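Local structure of thymidylate synthase thyX (Helicobacter pylori, 3N3Y) at residues L63-E68 against A201-H206; K70-G75 against T164-S169; E119-V124 against A157-Y162; S174-L179 against E211-H216. The protein probably catalyses the FAD-dependent reductive methylation of dUMP to dTMP, with methylenetetrahydrofolate as methyl donor and NADPH as reductant, working as a homotetramer. All coordinates share one frame; numbering follows the deposited sequence.

Interaction 1: residues L63-E68 against A201-H206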
# COMPACT_ATOMS: atom_id res chain seq x y z
N LEU A 63 -3.61 -7.92 -13.55
CA LEU A 63 -5.01 -8.36 -13.66
C LEU A 63 -5.86 -7.75 -12.55
O LEU A 63 -5.59 -7.97 -11.37
CB LEU A 63 -5.10 -9.89 -13.63
CG LEU A 63 -4.20 -10.60 -14.65
CD1 LEU A 63 -4.26 -12.11 -14.50
CD2 LEU A 63 -4.58 -10.18 -16.06
N TYR A 64 -6.88 -7.01 -12.95
CA TYR A 64 -7.76 -6.29 -12.03
C TYR A 64 -9.22 -6.72 -12.19
O TYR A 64 -9.70 -6.88 -13.31
CB TYR A 64 -7.69 -4.81 -12.36
CG TYR A 64 -8.00 -3.88 -11.21
CD1 TYR A 64 -7.36 -4.03 -9.99
CD2 TYR A 64 -8.93 -2.84 -11.36
CE1 TYR A 64 -7.63 -3.17 -8.93
CE2 TYR A 64 -9.21 -1.98 -10.31
CZ TYR A 64 -8.55 -2.14 -9.09
OH TYR A 64 -8.79 -1.29 -8.04
N TYR A 65 -9.93 -6.86 -11.09
CA TYR A 65 -11.34 -7.29 -11.14
C TYR A 65 -12.27 -6.32 -10.43
O TYR A 65 -12.04 -5.99 -9.27
CB TYR A 65 -11.48 -8.65 -10.51
CG TYR A 65 -10.59 -9.68 -11.14
CD1 TYR A 65 -10.98 -10.34 -12.31
CD2 TYR A 65 -9.36 -9.98 -10.59
CE1 TYR A 65 -10.17 -11.29 -12.89
CE2 TYR A 65 -8.54 -10.93 -11.17
CZ TYR A 65 -8.94 -11.57 -12.32
OH TYR A 65 -8.11 -12.51 -12.88
N ASN A 66 -13.30 -5.87 -11.13
CA ASN A 66 -14.36 -5.06 -10.54
C ASN A 66 -15.61 -5.88 -10.21
O ASN A 66 -16.32 -6.33 -11.11
CB ASN A 66 -14.75 -3.93 -11.48
CG ASN A 66 -13.55 -3.20 -12.04
OD1 ASN A 66 -13.09 -3.49 -13.15
ND2 ASN A 66 -13.02 -2.25 -11.27
N PHE A 67 -15.88 -6.04 -8.92
CA PHE A 67 -17.03 -6.81 -8.47
C PHE A 67 -18.15 -5.95 -7.91
O PHE A 67 -17.95 -4.79 -7.54
CB PHE A 67 -16.65 -7.77 -7.35
CG PHE A 67 -15.65 -8.80 -7.75
CD1 PHE A 67 -16.06 -9.99 -8.33
CD2 PHE A 67 -14.30 -8.61 -7.49
CE1 PHE A 67 -15.14 -10.96 -8.67
CE2 PHE A 67 -13.37 -9.58 -7.83
CZ PHE A 67 -13.80 -10.76 -8.42
N GLU A 68 -19.32 -6.55 -7.83
CA GLU A 68 -20.42 -5.98 -7.08
C GLU A 68 -20.82 -7.03 -6.04
O GLU A 68 -20.96 -8.20 -6.37
CB GLU A 68 -21.57 -5.64 -8.01
CG GLU A 68 -22.60 -4.70 -7.42
CD GLU A 68 -23.97 -4.84 -8.09
OE1 GLU A 68 -24.02 -4.93 -9.35
OE2 GLU A 68 -25.00 -4.85 -7.37
N ALA A 201 -17.79 -15.88 -9.40
CA ALA A 201 -18.11 -14.72 -10.24
C ALA A 201 -17.04 -14.46 -11.30
O ALA A 201 -17.27 -13.74 -12.27
CB ALA A 201 -18.33 -13.46 -9.40
N LEU A 202 -15.86 -15.04 -11.11
CA LEU A 202 -14.77 -14.82 -12.06
C LEU A 202 -15.14 -15.40 -13.43
O LEU A 202 -15.88 -16.38 -13.51
CB LEU A 202 -13.48 -15.47 -11.55
CG LEU A 202 -12.83 -14.86 -10.32
CD1 LEU A 202 -11.71 -15.76 -9.82
CD2 LEU A 202 -12.32 -13.45 -10.62
N PRO A 203 -14.60 -14.80 -14.50
CA PRO A 203 -14.76 -15.43 -15.82
C PRO A 203 -14.11 -16.81 -15.76
O PRO A 203 -13.05 -16.92 -15.15
CB PRO A 203 -13.94 -14.53 -16.76
CG PRO A 203 -13.55 -13.32 -15.95
CD PRO A 203 -13.58 -13.73 -14.51
N GLY A 204 -14.74 -17.82 -16.35
CA GLY A 204 -14.18 -19.17 -16.33
C GLY A 204 -12.75 -19.23 -16.85
O GLY A 204 -11.94 -20.03 -16.37
N GLU A 205 -12.44 -18.39 -17.83
CA GLU A 205 -11.12 -18.39 -18.45
C GLU A 205 -10.00 -17.96 -17.49
O GLU A 205 -8.84 -18.35 -17.68
CB GLU A 205 -11.12 -17.55 -19.74
CG GLU A 205 -9.98 -16.52 -19.82
CD GLU A 205 -9.15 -16.65 -21.11
OE1 GLU A 205 -8.83 -15.60 -21.73
OE2 GLU A 205 -8.83 -17.80 -21.49
N HIS A 206 -10.35 -17.18 -16.46
CA HIS A 206 -9.38 -16.77 -15.43
C HIS A 206 -9.36 -17.71 -14.21
O HIS A 206 -8.44 -17.66 -13.40
CB HIS A 206 -9.66 -15.36 -14.93
CG HIS A 206 -9.38 -14.26 -15.90
ND1 HIS A 206 -9.85 -14.27 -17.20
CD2 HIS A 206 -8.73 -13.09 -15.74
CE1 HIS A 206 -9.48 -13.15 -17.81
NE2 HIS A 206 -8.80 -12.42 -16.94
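Leu202 lays one methyl, CD2, over a face of the Tyr65 ring, 4.0 Å from the ring centroid and 20° off its normal, a CH-pi contact displaced toward the rim. The two side chains meet at about a right angle, and the same methyl also touches the edge of a second ring, with Phe67 CZ 3.8 Å from Leu202 CD2. With CG anti to the carbonyl carbon (chi1 -68°), this leucine branch serves two aromatic residues that project from the same side of a strand. Farther along that edge, Phe67 CE1 lies 4.1 Å from Ala201 CB. At the other end, Tyr65 OH meets the rim of the imidazole in its plane, 3.0 Å from His206 CD2. This is a contact with carbon, and the buried hydroxyl has no hydrogen-bonding partner in the model. The planes of Tyr65 and His206 stand 77° apart, while His206 NE2 is held by a hydrogen bond to Thr17 O. The contact packs the segment that follows helix 189-201 against strand 64-73 of the antiparallel sheet. Leu175 of helix 172-182 joins Tyr65 and Leu202 in the same apolar layer, and strand 10-16 borders it through Tyr16, whose ring meets His206 edge-to-face.

Interaction 2: residues K70-G75 against T164-S169. With UMP (2'-deoxyuridine 5'-monophosphate), chain G.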
# COMPACT_ATOMS: atom_id res chain seq x y z
N LYS A 70 -23.70 -7.83 -3.05
CA LYS A 70 -24.97 -7.47 -2.41
C LYS A 70 -25.32 -8.47 -1.31
O LYS A 70 -25.15 -9.67 -1.46
CB LYS A 70 -26.12 -7.40 -3.43
CG LYS A 70 -25.77 -6.70 -4.73
CD LYS A 70 -26.98 -5.96 -5.33
CE LYS A 70 -28.13 -6.91 -5.65
NZ LYS A 70 -29.31 -6.22 -6.28
N GLY A 71 -25.80 -7.95 -0.19
CA GLY A 71 -26.29 -8.79 0.88
C GLY A 71 -25.24 -9.35 1.82
O GLY A 71 -25.44 -10.37 2.45
N LEU A 72 -24.11 -8.66 1.93
CA LEU A 72 -23.08 -9.03 2.88
C LEU A 72 -23.43 -8.33 4.21
O LEU A 72 -23.92 -7.20 4.21
CB LEU A 72 -21.71 -8.57 2.35
CG LEU A 72 -20.48 -9.05 3.12
CD1 LEU A 72 -20.23 -10.52 2.85
CD2 LEU A 72 -19.25 -8.19 2.81
N SER A 73 -23.20 -9.01 5.33
CA SER A 73 -23.49 -8.40 6.62
C SER A 73 -22.43 -7.35 6.95
O SER A 73 -21.31 -7.40 6.43
CB SER A 73 -23.55 -9.46 7.72
OG SER A 73 -22.27 -9.90 8.12
N ARG A 74 -22.78 -6.40 7.82
CA ARG A 74 -21.82 -5.41 8.32
C ARG A 74 -20.69 -6.10 9.07
O ARG A 74 -19.54 -5.65 9.02
CB ARG A 74 -22.49 -4.40 9.25
CG ARG A 74 -23.67 -3.66 8.66
CD ARG A 74 -23.29 -2.32 8.08
NE ARG A 74 -22.78 -1.41 9.10
CZ ARG A 74 -22.24 -0.22 8.83
NH1 ARG A 74 -22.14 0.20 7.57
NH2 ARG A 74 -21.77 0.55 9.82
N GLY A 75 -21.03 -7.17 9.79
CA GLY A 75 -20.05 -7.95 10.51
C GLY A 75 -18.98 -8.49 9.57
O GLY A 75 -17.78 -8.44 9.89
N THR A 164 -25.28 -4.87 3.86
CA THR A 164 -24.63 -3.79 3.14
C THR A 164 -24.47 -4.18 1.65
O THR A 164 -24.75 -5.31 1.26
CB THR A 164 -23.25 -3.45 3.78
OG1 THR A 164 -22.74 -2.24 3.21
CG2 THR A 164 -22.26 -4.58 3.56
N HIS A 165 -24.01 -3.22 0.86
CA HIS A 165 -23.86 -3.36 -0.59
C HIS A 165 -22.60 -2.59 -0.97
O HIS A 165 -22.34 -1.50 -0.44
CB HIS A 165 -25.10 -2.76 -1.26
CG HIS A 165 -25.07 -2.74 -2.76
ND1 HIS A 165 -25.78 -1.82 -3.49
CD2 HIS A 165 -24.44 -3.54 -3.66
CE1 HIS A 165 -25.59 -2.03 -4.78
NE2 HIS A 165 -24.78 -3.07 -4.91
N LEU A 166 -21.77 -3.17 -1.83
CA LEU A 166 -20.54 -2.48 -2.21
C LEU A 166 -20.02 -2.83 -3.59
O LEU A 166 -20.30 -3.89 -4.14
CB LEU A 166 -19.44 -2.76 -1.18
CG LEU A 166 -19.08 -4.24 -1.00
CD1 LEU A 166 -17.64 -4.39 -0.61
CD2 LEU A 166 -20.00 -4.89 0.03
N ALA A 167 -19.26 -1.90 -4.14
CA ALA A 167 -18.36 -2.18 -5.25
C ALA A 167 -16.99 -2.50 -4.64
O ALA A 167 -16.48 -1.79 -3.77
CB ALA A 167 -18.28 -1.00 -6.20
N TYR A 168 -16.42 -3.60 -5.09
CA TYR A 168 -15.15 -4.06 -4.59
C TYR A 168 -14.22 -4.31 -5.77
O TYR A 168 -14.54 -5.10 -6.65
CB TYR A 168 -15.37 -5.37 -3.81
CG TYR A 168 -14.18 -5.87 -3.03
CD1 TYR A 168 -13.68 -5.14 -1.95
CD2 TYR A 168 -13.57 -7.08 -3.34
CE1 TYR A 168 -12.60 -5.60 -1.22
CE2 TYR A 168 -12.50 -7.56 -2.60
CZ TYR A 168 -12.02 -6.80 -1.55
OH TYR A 168 -10.95 -7.23 -0.81
N SER A 169 -13.07 -3.64 -5.80
CA SER A 169 -12.10 -3.88 -6.88
C SER A 169 -10.78 -4.37 -6.31
O SER A 169 -10.30 -3.85 -5.30
CB SER A 169 -11.88 -2.62 -7.71
OG SER A 169 -13.09 -2.24 -8.33
N1 UMP G . -17.36 5.30 5.76
C2 UMP G . -16.38 5.95 6.48
N3 UMP G . -16.67 7.18 7.05
C4 UMP G . -17.93 7.74 6.89
C5 UMP G . -18.92 7.08 6.15
C6 UMP G . -18.61 5.84 5.59
O2 UMP G . -15.27 5.43 6.61
O4 UMP G . -18.17 8.82 7.40
C1' UMP G . -17.05 3.98 5.19
C2' UMP G . -17.03 2.99 6.35
C3' UMP G . -17.79 1.79 5.81
C4' UMP G . -18.71 2.38 4.75
O3' UMP G . -16.88 0.91 5.19
O4' UMP G . -18.08 3.57 4.31
C5' UMP G . -20.09 2.73 5.32
O5' UMP G . -19.92 3.32 6.59
P UMP G . -21.10 3.93 7.49
OP1 UMP G . -22.04 2.80 7.76
OP2 UMP G . -21.76 5.10 6.79
OP3 UMP G . -20.52 4.46 8.76
O HOH W 1 -23.39 -0.37 4.93
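Thr164 and Leu72 pair through their backbones, with Thr164 N giving Leu72 O a short, fairly straight bond of 2.7 Å (163° at the hydrogen). In return, Thr164 O receives Gly71 N at 3.2 Å and, weakly, Leu72 N at 3.5 Å. Two residues facing one is the pattern of a G1 beta bulge, and Gly71 fills the position with positive phi (84°) that favours glycine. On the buried side, Thr164 CG2 closes to 3.2 Å from Leu72 O, and Leu72 CD2 approaches Leu166 CD2 more loosely at 4.4 Å.

The other face is nearer solvent, with Lys70 exposed, although Phe33 of the second subunit packs on His165. Lys70 and His165 lie alongside each other and point the same way; the bend at chi2 (-148°) carries Lys70 CD off-centre over the imidazole, 4.0 Å from its centroid, a CH-pi contact. His165 NE2 is hydrogen-bonded to Glu68 OE2. The remaining edge is polar and bridged by water: a single molecule accepts from Arg74 NH1 and also hydrogen-bonds Thr164 OG1. Arg74 NH1 donates to dUMP OP1 at 2.6 Å, and Arg74 NH2 adds a weak hydrogen bond to the same oxygen, so the guanidinium grips the phosphate by its edge. Glu160 of the third subunit forms a salt bridge with Arg74 NE, probably helping to set its orientation. Ser73, at the N-cap of helix 74-80, hydrogen-bonds through OG to Ala76 N and to Glu190 OE1. The contact lies where strand 64-73, paired with strand 163-171, passes into that helix, with Val90 of strand 87-90 packed against Thr164 and Leu166.

Interaction 3: residues E119-V124 against A157-Y162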
# COMPACT_ATOMS: atom_id res chain seq x y z
N GLU A 119 -34.79 -9.09 4.05
CA GLU A 119 -34.38 -8.08 3.09
C GLU A 119 -33.29 -7.19 3.68
O GLU A 119 -32.48 -6.63 2.95
CB GLU A 119 -35.55 -7.20 2.65
CG GLU A 119 -35.16 -6.15 1.61
CD GLU A 119 -36.15 -4.98 1.48
OE1 GLU A 119 -37.30 -5.09 1.97
OE2 GLU A 119 -35.78 -3.95 0.87
N PHE A 120 -33.27 -7.06 5.00
CA PHE A 120 -32.36 -6.13 5.65
C PHE A 120 -31.31 -6.83 6.50
O PHE A 120 -30.36 -6.20 6.93
CB PHE A 120 -33.13 -5.17 6.54
CG PHE A 120 -34.10 -4.30 5.79
CD1 PHE A 120 -33.65 -3.19 5.08
CD2 PHE A 120 -35.46 -4.58 5.82
CE1 PHE A 120 -34.55 -2.39 4.39
CE2 PHE A 120 -36.36 -3.77 5.13
CZ PHE A 120 -35.90 -2.68 4.42
N LEU A 121 -31.50 -8.11 6.77
CA LEU A 121 -30.62 -8.83 7.69
C LEU A 121 -30.04 -10.07 7.06
O LEU A 121 -30.69 -10.73 6.27
CB LEU A 121 -31.40 -9.25 8.93
CG LEU A 121 -31.98 -8.13 9.75
CD1 LEU A 121 -32.72 -8.71 10.94
CD2 LEU A 121 -30.88 -7.16 10.19
N VAL A 122 -28.82 -10.41 7.44
CA VAL A 122 -28.24 -11.70 7.10
C VAL A 122 -28.61 -12.71 8.18
O VAL A 122 -28.28 -12.53 9.35
CB VAL A 122 -26.70 -11.62 6.98
CG1 VAL A 122 -26.09 -13.01 6.74
CG2 VAL A 122 -26.30 -10.65 5.87
N PHE A 123 -29.28 -13.78 7.80
CA PHE A 123 -29.63 -14.82 8.77
C PHE A 123 -28.53 -15.85 8.81
O PHE A 123 -27.90 -16.12 7.78
CB PHE A 123 -30.95 -15.49 8.41
CG PHE A 123 -32.16 -14.74 8.88
CD1 PHE A 123 -32.07 -13.41 9.22
CD2 PHE A 123 -33.39 -15.37 8.97
CE1 PHE A 123 -33.19 -12.71 9.65
CE2 PHE A 123 -34.52 -14.69 9.40
CZ PHE A 123 -34.42 -13.35 9.74
N VAL A 124 -28.28 -16.40 9.99
CA VAL A 124 -27.34 -17.50 10.12
C VAL A 124 -28.09 -18.77 10.50
O VAL A 124 -29.32 -18.76 10.63
CB VAL A 124 -26.27 -17.20 11.18
CG1 VAL A 124 -25.42 -16.04 10.74
CG2 VAL A 124 -26.92 -16.95 12.54
N ALA A 157 -27.63 1.63 17.18
CA ALA A 157 -28.49 0.53 17.59
C ALA A 157 -28.54 -0.60 16.56
O ALA A 157 -29.21 -1.59 16.75
CB ALA A 157 -29.89 1.05 17.85
N MET A 158 -27.83 -0.44 15.45
CA MET A 158 -27.93 -1.39 14.36
C MET A 158 -27.15 -2.69 14.64
O MET A 158 -26.03 -2.65 15.13
CB MET A 158 -27.44 -0.71 13.08
CG MET A 158 -27.33 -1.58 11.86
SD MET A 158 -26.80 -0.58 10.46
CE MET A 158 -25.26 0.08 11.10
N PRO A 159 -27.76 -3.85 14.34
CA PRO A 159 -27.05 -5.11 14.56
C PRO A 159 -26.03 -5.36 13.44
O PRO A 159 -26.18 -4.86 12.33
CB PRO A 159 -28.17 -6.14 14.48
CG PRO A 159 -29.04 -5.60 13.40
CD PRO A 159 -29.05 -4.07 13.67
N GLU A 160 -25.00 -6.14 13.74
CA GLU A 160 -23.98 -6.46 12.74
C GLU A 160 -24.50 -7.30 11.57
O GLU A 160 -23.87 -7.34 10.53
CB GLU A 160 -22.79 -7.16 13.39
CG GLU A 160 -22.17 -6.37 14.51
CD GLU A 160 -20.78 -5.90 14.19
OE1 GLU A 160 -19.98 -6.74 13.69
OE2 GLU A 160 -20.48 -4.71 14.44
N SER A 161 -25.63 -7.96 11.74
CA SER A 161 -26.19 -8.74 10.65
C SER A 161 -26.87 -7.87 9.60
O SER A 161 -27.36 -8.37 8.60
CB SER A 161 -27.15 -9.80 11.17
OG SER A 161 -28.17 -9.21 11.95
N TYR A 162 -26.89 -6.56 9.83
CA TYR A 162 -27.51 -5.66 8.87
C TYR A 162 -26.81 -5.73 7.51
O TYR A 162 -25.58 -5.71 7.43
CB TYR A 162 -27.46 -4.23 9.39
CG TYR A 162 -28.46 -3.35 8.71
CD1 TYR A 162 -28.13 -2.62 7.57
CD2 TYR A 162 -29.76 -3.25 9.19
CE1 TYR A 162 -29.07 -1.82 6.94
CE2 TYR A 162 -30.70 -2.45 8.57
CZ TYR A 162 -30.35 -1.74 7.45
OH TYR A 162 -31.30 -0.94 6.85
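Phe120 and Tyr162 run side by side and point the same way, yet they do not stack. The phenol oxygen Tyr162 OH comes obliquely to the phenyl ring, 3.7 Å from Phe120 CD1, while the Phe120 carbonyl oxygen sits over a face of the tyrosine ring toward its rim. Tyr162 places CG anti to its own backbone N (chi1 -161°), which carries the ring along Phe120, and its hydroxyl is hydrogen-bonded to Glu99 OE2. Leu121 takes a different line: its CD2 branch reaches across to the turn, 4.0 Å from Pro159 CG and 4.2 Å from Tyr162 CD2, and meets the tyrosine ring obliquely.

Beyond these side chains one hydrogen bond joins the two segments' backbones, from Val122 N to Ser161 O, at 2.8 Å and 167°, with the donor tilted 20° from the carbonyl plane. That oxygen also receives a CA-H contact from Leu121 CA at 3.4 Å. Ser161 directs CB toward Val122 O, and its OG is hydrogen-bonded to Ser133 of helix 127-145 and to the Tyr156 carbonyl of the third subunit.

Pro159 to Tyr162 form a type I beta turn, closed by Tyr162 N to Pro159 O, and the contact adds a single bridge between Leu121 and Tyr162. This is loop-to-turn packing just before strand 163-171, next to the dUMP-binding Arg74.

Interaction 4: residues S174-L179 against E211-H216. With FAD (flavin-adenine dinucleotide), chain F.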
# COMPACT_ATOMS: atom_id res chain seq x y z
N SER A 174 -3.65 -9.87 -5.03
CA SER A 174 -4.32 -9.62 -3.76
C SER A 174 -5.51 -10.55 -3.63
O SER A 174 -5.77 -11.09 -2.56
CB SER A 174 -4.76 -8.17 -3.64
OG SER A 174 -5.19 -7.91 -2.32
N LEU A 175 -6.23 -10.75 -4.73
CA LEU A 175 -7.36 -11.68 -4.73
C LEU A 175 -6.93 -13.08 -4.32
O LEU A 175 -7.65 -13.75 -3.59
CB LEU A 175 -8.09 -11.71 -6.08
CG LEU A 175 -9.34 -12.59 -6.14
CD1 LEU A 175 -10.35 -12.24 -5.03
CD2 LEU A 175 -9.99 -12.43 -7.50
N GLN A 176 -5.75 -13.52 -4.76
CA GLN A 176 -5.26 -14.83 -4.34
C GLN A 176 -5.11 -14.90 -2.83
O GLN A 176 -5.51 -15.88 -2.22
CB GLN A 176 -3.92 -15.20 -4.98
CG GLN A 176 -3.99 -15.54 -6.45
CD GLN A 176 -2.65 -16.03 -6.99
OE1 GLN A 176 -2.60 -16.82 -7.94
NE2 GLN A 176 -1.57 -15.59 -6.37
N ASN A 177 -4.48 -13.87 -2.25
CA ASN A 177 -4.30 -13.76 -0.80
C ASN A 177 -5.67 -13.84 -0.09
O ASN A 177 -5.88 -14.70 0.76
CB ASN A 177 -3.54 -12.46 -0.46
CG ASN A 177 -3.25 -12.30 1.06
OD1 ASN A 177 -2.65 -13.18 1.70
ND2 ASN A 177 -3.67 -11.18 1.63
N LEU A 178 -6.60 -12.97 -0.48
CA LEU A 178 -7.96 -12.98 0.04
C LEU A 178 -8.58 -14.39 0.04
O LEU A 178 -9.05 -14.86 1.08
CB LEU A 178 -8.84 -12.01 -0.74
CG LEU A 178 -10.29 -11.84 -0.26
CD1 LEU A 178 -10.32 -11.51 1.22
CD2 LEU A 178 -11.03 -10.75 -1.04
N LEU A 179 -8.57 -15.04 -1.12
CA LEU A 179 -9.19 -16.36 -1.27
C LEU A 179 -8.56 -17.38 -0.35
O LEU A 179 -9.27 -18.19 0.26
CB LEU A 179 -9.13 -16.85 -2.71
CG LEU A 179 -9.91 -16.02 -3.72
CD1 LEU A 179 -9.82 -16.67 -5.10
CD2 LEU A 179 -11.35 -15.88 -3.31
N GLU A 211 -7.91 -21.35 -8.75
CA GLU A 211 -8.56 -22.60 -8.37
C GLU A 211 -7.99 -23.22 -7.09
O GLU A 211 -8.73 -23.76 -6.26
CB GLU A 211 -8.52 -23.61 -9.52
CG GLU A 211 -7.11 -23.88 -10.05
CD GLU A 211 -7.11 -24.67 -11.36
OE1 GLU A 211 -6.24 -24.39 -12.23
OE2 GLU A 211 -7.99 -25.55 -11.53
N ASP A 212 -6.67 -23.13 -6.92
CA ASP A 212 -5.97 -23.84 -5.85
C ASP A 212 -5.85 -23.06 -4.53
O ASP A 212 -5.46 -23.63 -3.50
CB ASP A 212 -4.59 -24.29 -6.34
CG ASP A 212 -4.66 -25.04 -7.67
OD1 ASP A 212 -5.52 -25.94 -7.82
OD2 ASP A 212 -3.86 -24.72 -8.58
N CYS A 213 -6.17 -21.76 -4.55
CA CYS A 213 -6.26 -20.96 -3.33
C CYS A 213 -7.29 -21.55 -2.36
O CYS A 213 -7.06 -21.60 -1.15
CB CYS A 213 -6.66 -19.50 -3.63
SG CYS A 213 -5.49 -18.55 -4.65
N LEU A 214 -8.41 -22.00 -2.92
CA LEU A 214 -9.54 -22.54 -2.16
C LEU A 214 -9.26 -23.95 -1.62
O LEU A 214 -10.01 -24.46 -0.79
CB LEU A 214 -10.78 -22.58 -3.05
CG LEU A 214 -11.18 -21.27 -3.73
CD1 LEU A 214 -12.38 -21.50 -4.65
CD2 LEU A 214 -11.50 -20.22 -2.69
N LYS A 215 -8.20 -24.57 -2.12
CA LYS A 215 -7.78 -25.89 -1.66
C LYS A 215 -7.05 -25.79 -0.32
O LYS A 215 -6.03 -25.08 -0.21
CB LYS A 215 -6.89 -26.58 -2.69
CG LYS A 215 -7.57 -26.89 -4.03
CD LYS A 215 -6.61 -27.57 -5.00
CE LYS A 215 -7.30 -27.89 -6.33
NZ LYS A 215 -6.36 -28.44 -7.36
N HIS A 216 -7.56 -26.48 0.68
CA HIS A 216 -6.92 -26.52 2.00
C HIS A 216 -6.82 -27.97 2.49
O HIS A 216 -7.63 -28.83 2.10
CB HIS A 216 -7.69 -25.66 3.01
CG HIS A 216 -7.71 -24.19 2.68
ND1 HIS A 216 -6.63 -23.36 2.92
CD2 HIS A 216 -8.67 -23.41 2.15
CE1 HIS A 216 -6.93 -22.13 2.54
NE2 HIS A 216 -8.16 -22.13 2.07
OXT HIS A 216 -5.94 -28.32 3.27
PA FAD F . -3.84 -6.98 3.00
O1A FAD F . -4.70 -6.79 1.77
O2A FAD F . -4.06 -6.00 4.11
O5B FAD F . -2.31 -7.02 2.54
C5B FAD F . -1.91 -7.76 1.40
C4B FAD F . -0.43 -8.03 1.59
O4B FAD F . 0.24 -6.78 1.59
C3B FAD F . -0.18 -8.64 2.96
O3B FAD F . -0.24 -10.05 2.93
C2B FAD F . 1.18 -8.10 3.33
O2B FAD F . 2.15 -8.91 2.71
C1B FAD F . 1.23 -6.78 2.60
N9A FAD F . 0.98 -5.60 3.43
C8A FAD F . -0.11 -4.78 3.34
N7A FAD F . 0.05 -3.78 4.24
C5A FAD F . 1.22 -3.95 4.89
C6A FAD F . 1.84 -3.23 5.90
N6A FAD F . 1.37 -2.04 6.29
N1A FAD F . 3.06 -3.68 6.37
C2A FAD F . 3.64 -4.82 5.85
N3A FAD F . 3.02 -5.52 4.85
C4A FAD F . 1.82 -5.09 4.39
N1 FAD F . -7.18 -8.94 12.80
C2 FAD F . -7.19 -8.46 14.11
O2 FAD F . -6.91 -7.29 14.36
N3 FAD F . -7.54 -9.29 15.15
C4 FAD F . -7.86 -10.60 14.89
O4 FAD F . -8.17 -11.33 15.84
C4X FAD F . -7.84 -11.09 13.58
N5 FAD F . -8.16 -12.40 13.34
C5X FAD F . -8.16 -12.90 12.05
C6 FAD F . -8.51 -14.23 11.84
C7 FAD F . -8.51 -14.75 10.56
C7M FAD F . -8.88 -16.19 10.33
C8 FAD F . -8.18 -13.93 9.48
C8M FAD F . -8.19 -14.51 8.09
C9 FAD F . -7.83 -12.59 9.69
C9A FAD F . -7.82 -12.06 10.98
N10 FAD F . -7.49 -10.73 11.23
C10 FAD F . -7.50 -10.25 12.53
C1' FAD F . -7.13 -9.79 10.11
C2' FAD F . -5.65 -9.88 9.71
O2' FAD F . -4.84 -9.42 10.76
C3' FAD F . -5.35 -9.08 8.43
O3' FAD F . -5.46 -7.69 8.63
C4' FAD F . -6.28 -9.45 7.28
O4' FAD F . -6.39 -10.86 7.21
C5' FAD F . -5.74 -8.92 5.96
O5' FAD F . -4.54 -9.64 5.70
P FAD F . -3.32 -9.06 4.82
O1P FAD F . -2.41 -10.19 4.41
O2P FAD F . -2.57 -7.99 5.57
O3P FAD F . -4.04 -8.50 3.50
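With chi1 near -63° in Cys213 and -64° in Leu179, each side chain leaves its backbone anti to the carbonyl carbon and beside the N, a choice that turns the sulfur of Cys213 toward Gln176 and turns the leucine branches away from the cysteine. The two residues consequently meet through their CB atoms, Leu179 CB to Cys213 CB, at 3.7 Å. Cys213 SG rests 3.7 Å from Gln176 CB and 3.6 Å from Gln176 O, one turn earlier on the helix. From the flank, Leu214 brings its CD2 branch to 4.1 Å from Leu179 CB. No hydrogen bond crosses between the segments. In fold terms, the C-terminal tail packs on one side of helix 172-182, whose other side serves the cofactor: Asn177 points away from the tail, and its ND2 donates to the FAD phosphate oxygen O1P at 3.2 Å (155°). Asn171 and Ser58 of the fourth subunit and Val90 of the third bind the same FAD. At the solvent end, Lys215 NZ forms a salt bridge with Asp212 OD1 at 2.7 Å, meeting it on the anti side, and the terminal His216 hydrogen-bonds through NE2 to Ser183 OG, which also bonds Leu179 O.

How the interactions relate
Interactions 1 and 2 share strand 64-73 of the antiparallel sheet, their centres about 17 Å apart, and the pairing with strand 163-171 continues between them. Along the chain, interaction 1 spans interaction 2, which in turn spans interaction 3; the centres of 2 and 3 are about 12 Å apart, linked by backbone hydrogen bonds from Arg74 to Tyr162 and from Gly75 to Glu160. Interaction 4 alternates in sequence with interaction 1, about 13 Å away between centres, and touches it through Leu175. Interactions 3 and 4 lie on opposite sides of the chain's centre. The dUMP phosphate is thus held from interaction 2, with interaction 3 packed behind Arg74, whereas interaction 4 borders an FAD bound between subunits.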